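PDB 3UW2: Phosphoglucomutase/phosphomannomutase family protein from Burkholderia thailandensis, which probably moves a phosphate group between positions of a sugar phosphate, as a metal-dependent phosphohexose mutase with a zinc ion bound in this crystal. Local coordinates for residues F289-L294 against A313-E318. Numbering follows the deposited sequence.
Sequences FAEEVL and ARWVRE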
ATOM      1  N   PHE A 289      -4.578  -9.671  12.593  1.00 28.28           N
ATOM      2  CA  PHE A 289      -3.355  -9.040  13.111  1.00 27.18           C
ATOM      3  C   PHE A 289      -3.610  -8.239  14.424  1.00 26.84           C
ATOM      4  O   PHE A 289      -2.818  -8.265  15.353  1.00 25.09           O
ATOM      5  CB  PHE A 289      -2.818  -8.092  12.013  1.00 24.15           C
ATOM      6  CG  PHE A 289      -2.264  -8.824  10.830  1.00 26.04           C
ATOM      7  CD1 PHE A 289      -1.289  -9.839  11.027  1.00 28.27           C
ATOM      8  CD2 PHE A 289      -2.592  -8.420   9.527  1.00 25.83           C
ATOM      9  CE1 PHE A 289      -0.754 -10.530   9.936  1.00 27.90           C
ATOM     10  CE2 PHE A 289      -2.047  -9.111   8.421  1.00 28.35           C
ATOM     11  CZ  PHE A 289      -1.127 -10.166   8.649  1.00 28.32           C
ATOM     12  N   ALA A 290      -4.701  -7.490  14.455  1.00 24.69           N
ATOM     13  CA  ALA A 290      -5.044  -6.653  15.603  1.00 26.83           C
ATOM     14  C   ALA A 290      -5.214  -7.566  16.803  1.00 28.86           C
ATOM     15  O   ALA A 290      -4.825  -7.210  17.913  1.00 28.40           O
ATOM     16  CB  ALA A 290      -6.389  -5.924  15.344  1.00 25.90           C
ATOM     17  N   GLU A 291      -5.872  -8.706  16.622  1.00 30.07           N
ATOM     18  CA  GLU A 291      -6.041  -9.587  17.750  1.00 30.80           C
ATOM     19  C   GLU A 291      -4.678  -9.989  18.323  1.00 30.96           C
ATOM     20  O   GLU A 291      -4.448  -9.898  19.533  1.00 30.89           O
ATOM     21  CB  GLU A 291      -6.884 -10.801  17.358  1.00 34.23           C
ATOM     22  CG  GLU A 291      -6.842 -11.980  18.337  1.00 34.61           C
ATOM     23  CD  GLU A 291      -7.795 -13.110  17.898  1.00 37.84           C
ATOM     24  OE1 GLU A 291      -7.858 -13.449  16.678  1.00 39.16           O
ATOM     25  OE2 GLU A 291      -8.497 -13.639  18.784  1.00 37.58           O
ATOM     26  N   GLU A 292      -3.784 -10.451  17.483  1.00 30.20           N
ATOM     27  CA  GLU A 292      -2.469 -10.880  17.975  1.00 31.20           C
ATOM     28  C   GLU A 292      -1.654  -9.674  18.580  1.00 32.98           C
ATOM     29  O   GLU A 292      -1.073  -9.770  19.673  1.00 29.76           O
ATOM     30  CB  GLU A 292      -1.704 -11.541  16.822  1.00 32.56           C
ATOM     31  CG  GLU A 292      -0.446 -12.282  17.272  1.00 35.91           C
ATOM     32  CD  GLU A 292       0.675 -11.361  17.735  1.00 36.88           C
ATOM     33  OE1 GLU A 292       0.845 -10.276  17.135  1.00 38.43           O
ATOM     34  OE2 GLU A 292       1.375 -11.708  18.730  1.00 33.78           O
ATOM     35  N   VAL A 293      -1.653  -8.529  17.884  1.00 28.69           N
ATOM     36  CA  VAL A 293      -0.928  -7.339  18.375  1.00 27.91           C
ATOM     37  C   VAL A 293      -1.499  -6.871  19.708  1.00 29.06           C
ATOM     38  O   VAL A 293      -0.754  -6.594  20.634  1.00 27.90           O
ATOM     39  CB  VAL A 293      -0.935  -6.224  17.292  1.00 27.24           C
ATOM     40  CG1 VAL A 293      -0.514  -4.822  17.791  1.00 27.70           C
ATOM     41  CG2 VAL A 293      -0.121  -6.674  16.101  1.00 26.46           C
ATOM     42  N   LEU A 294      -2.826  -6.780  19.803  1.00 26.68           N
ATOM     43  CA  LEU A 294      -3.433  -6.302  21.034  1.00 28.41           C
ATOM     44  C   LEU A 294      -3.207  -7.236  22.245  1.00 32.40           C
ATOM     45  O   LEU A 294      -3.148  -6.783  23.413  1.00 30.59           O
ATOM     46  CB  LEU A 294      -4.929  -6.040  20.821  1.00 28.44           C
ATOM     47  CG  LEU A 294      -5.167  -4.801  19.940  1.00 26.83           C
ATOM     48  CD1 LEU A 294      -6.664  -4.884  19.550  1.00 26.42           C
ATOM     49  CD2 LEU A 294      -4.842  -3.505  20.740  1.00 24.41           C
ATOM     50  N   ALA A 313     -14.508  -2.026  14.235  1.00 30.39           N
ATOM     51  CA  ALA A 313     -14.638  -1.260  15.482  1.00 33.32           C
ATOM     52  C   ALA A 313     -14.914  -2.202  16.671  1.00 33.91           C
ATOM     53  O   ALA A 313     -14.208  -2.150  17.691  1.00 31.43           O
ATOM     54  CB  ALA A 313     -15.762  -0.217  15.370  1.00 34.18           C
ATOM     55  N   ARG A 314     -15.964  -3.030  16.533  1.00 34.28           N
ATOM     56  CA  ARG A 314     -16.399  -3.931  17.592  1.00 35.14           C
ATOM     57  C   ARG A 314     -15.310  -4.988  17.896  1.00 31.39           C
ATOM     58  O   ARG A 314     -14.946  -5.249  19.062  1.00 29.41           O
ATOM     59  CB  ARG A 314     -17.703  -4.624  17.180  1.00 39.77           C
ATOM     60  CG  ARG A 314     -18.188  -5.609  18.249  1.00 46.87           C
ATOM     61  CD  ARG A 314     -19.383  -6.461  17.791  1.00 53.11           C
ATOM     62  NE  ARG A 314     -20.581  -5.685  18.067  1.00 54.98           N
ATOM     63  CZ  ARG A 314     -21.084  -5.465  19.290  1.00 59.31           C
ATOM     64  NH1 ARG A 314     -20.519  -5.997  20.368  1.00 60.52           N
ATOM     65  NH2 ARG A 314     -22.171  -4.722  19.443  1.00 57.62           N
ATOM     66  N   TRP A 315     -14.752  -5.553  16.832  1.00 30.03           N
ATOM     67  CA  TRP A 315     -13.677  -6.517  16.978  1.00 30.60           C
ATOM     68  C   TRP A 315     -12.533  -5.936  17.782  1.00 29.88           C
ATOM     69  O   TRP A 315     -12.046  -6.564  18.775  1.00 29.86           O
ATOM     70  CB  TRP A 315     -13.231  -6.928  15.596  1.00 28.13           C
ATOM     71  CG  TRP A 315     -12.083  -7.875  15.622  1.00 29.91           C
ATOM     72  CD1 TRP A 315     -10.739  -7.553  15.636  1.00 27.70           C
ATOM     73  CD2 TRP A 315     -12.128  -9.359  15.662  1.00 31.01           C
ATOM     74  NE1 TRP A 315      -9.981  -8.689  15.683  1.00 28.87           N
ATOM     75  CE2 TRP A 315     -10.741  -9.801  15.668  1.00 29.18           C
ATOM     76  CE3 TRP A 315     -13.146 -10.316  15.660  1.00 33.65           C
ATOM     77  CZ2 TRP A 315     -10.398 -11.146  15.694  1.00 29.67           C
ATOM     78  CZ3 TRP A 315     -12.789 -11.690  15.664  1.00 33.11           C
ATOM     79  CH2 TRP A 315     -11.443 -12.087  15.699  1.00 32.77           C
ATOM     80  N   VAL A 316     -12.088  -4.743  17.390  1.00 27.75           N
ATOM     81  CA  VAL A 316     -10.920  -4.146  18.062  1.00 27.82           C
ATOM     82  C   VAL A 316     -11.243  -3.878  19.546  1.00 27.75           C
ATOM     83  O   VAL A 316     -10.418  -4.193  20.417  1.00 27.82           O
ATOM     84  CB  VAL A 316     -10.430  -2.832  17.396  1.00 27.75           C
ATOM     85  CG1 VAL A 316      -9.497  -2.035  18.343  1.00 26.29           C
ATOM     86  CG2 VAL A 316      -9.754  -3.150  16.039  1.00 28.52           C
ATOM     87  N   ARG A 317     -12.450  -3.406  19.830  1.00 28.96           N
ATOM     88  CA  ARG A 317     -12.865  -3.188  21.239  1.00 33.91           C
ATOM     89  C   ARG A 317     -12.950  -4.443  22.042  1.00 32.38           C
ATOM     90  O   ARG A 317     -12.458  -4.468  23.175  1.00 33.00           O
ATOM     91  CB  ARG A 317     -14.166  -2.438  21.394  1.00 34.26           C
ATOM     92  CG  ARG A 317     -14.053  -1.003  20.957  1.00 40.63           C
ATOM     93  CD  ARG A 317     -15.395  -0.345  21.133  1.00 47.78           C
ATOM     94  NE  ARG A 317     -15.572   0.708  20.135  1.00 56.42           N
ATOM     95  CZ  ARG A 317     -16.554   0.690  19.234  1.00 55.23           C
ATOM     96  NH1 ARG A 317     -17.457  -0.300  19.227  1.00 55.97           N
ATOM     97  NH2 ARG A 317     -16.657   1.672  18.364  1.00 55.86           N
ATOM     98  N   GLU A 318     -13.519  -5.490  21.447  1.00 30.25           N
ATOM     99  CA  GLU A 318     -13.668  -6.760  22.148  1.00 34.11           C
ATOM    100  C   GLU A 318     -12.320  -7.392  22.365  1.00 33.96           C
ATOM    101  O   GLU A 318     -12.137  -8.119  23.323  1.00 34.84           O
ATOM    102  CB  GLU A 318     -14.692  -7.710  21.452  1.00 36.78           C
ATOM    103  CG  GLU A 318     -16.103  -7.149  21.583  1.00 37.95           C
ATOM    104  CD  GLU A 318     -17.196  -7.919  20.861  1.00 40.36           C
ATOM    105  OE1 GLU A 318     -16.918  -8.806  20.044  1.00 38.95           O
ATOM    106  OE2 GLU A 318     -18.396  -7.614  21.131  1.00 44.33           O
TER
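Trp315 reaches across from 313-318 and lays the rim of its indole against Glu291 of 289-294, the main polar-aromatic meeting between two nearly parallel helical segments whose axes approach to 9.8 Å at 21°. The ring gets there because its CG stands anti to the backbone N (chi1 177°), which swings the indole off its own helix and into the space beside the other. Glu291 runs out in an extended chain past the six-membered edge: its CB lies 3.9 Å from Trp315 CZ2, and farther along OE1 of Glu291 comes to 3.6 Å from the same CZ2, near the ring plane. Carboxylate and indole planes stand 82° apart, so the acid group is turned almost upright to the ring it borders, and the oxygen faces ring C-H groups, an approach that is probably mildly favourable, since the ring edge carries partial positive charge. Trp315 NE1 turns to the same helix one turn earlier, where it makes a weak hydrogen bond to Met287 O, while Lys319 adds a cation-pi contact to the ring.

The other half of the interface is aliphatic and more deeply buried. Val316 sends its two methyls to different neighbours: CG2 lies 4.4 Å from Ala290 CB, and CG1 is 4.2 Å from CD1 of Leu294, whose side chain crosses that of Val316 at about a right angle. The same Leu294 methyl sits 3.9 Å from the carbonyl O of Val316. The small Ala290 lies where the backbones come closest, its CA 6.8 Å from that of Val316. Beneath, Leu294 and Val316 both rest on Ile302 of strand 301-305: the helices lie side by side over one sheet face, and helix 311-318 forms the beta-alpha-beta crossover to parallel strand 322-326 in alpha/beta/alpha domain III of the phosphohexose mutases.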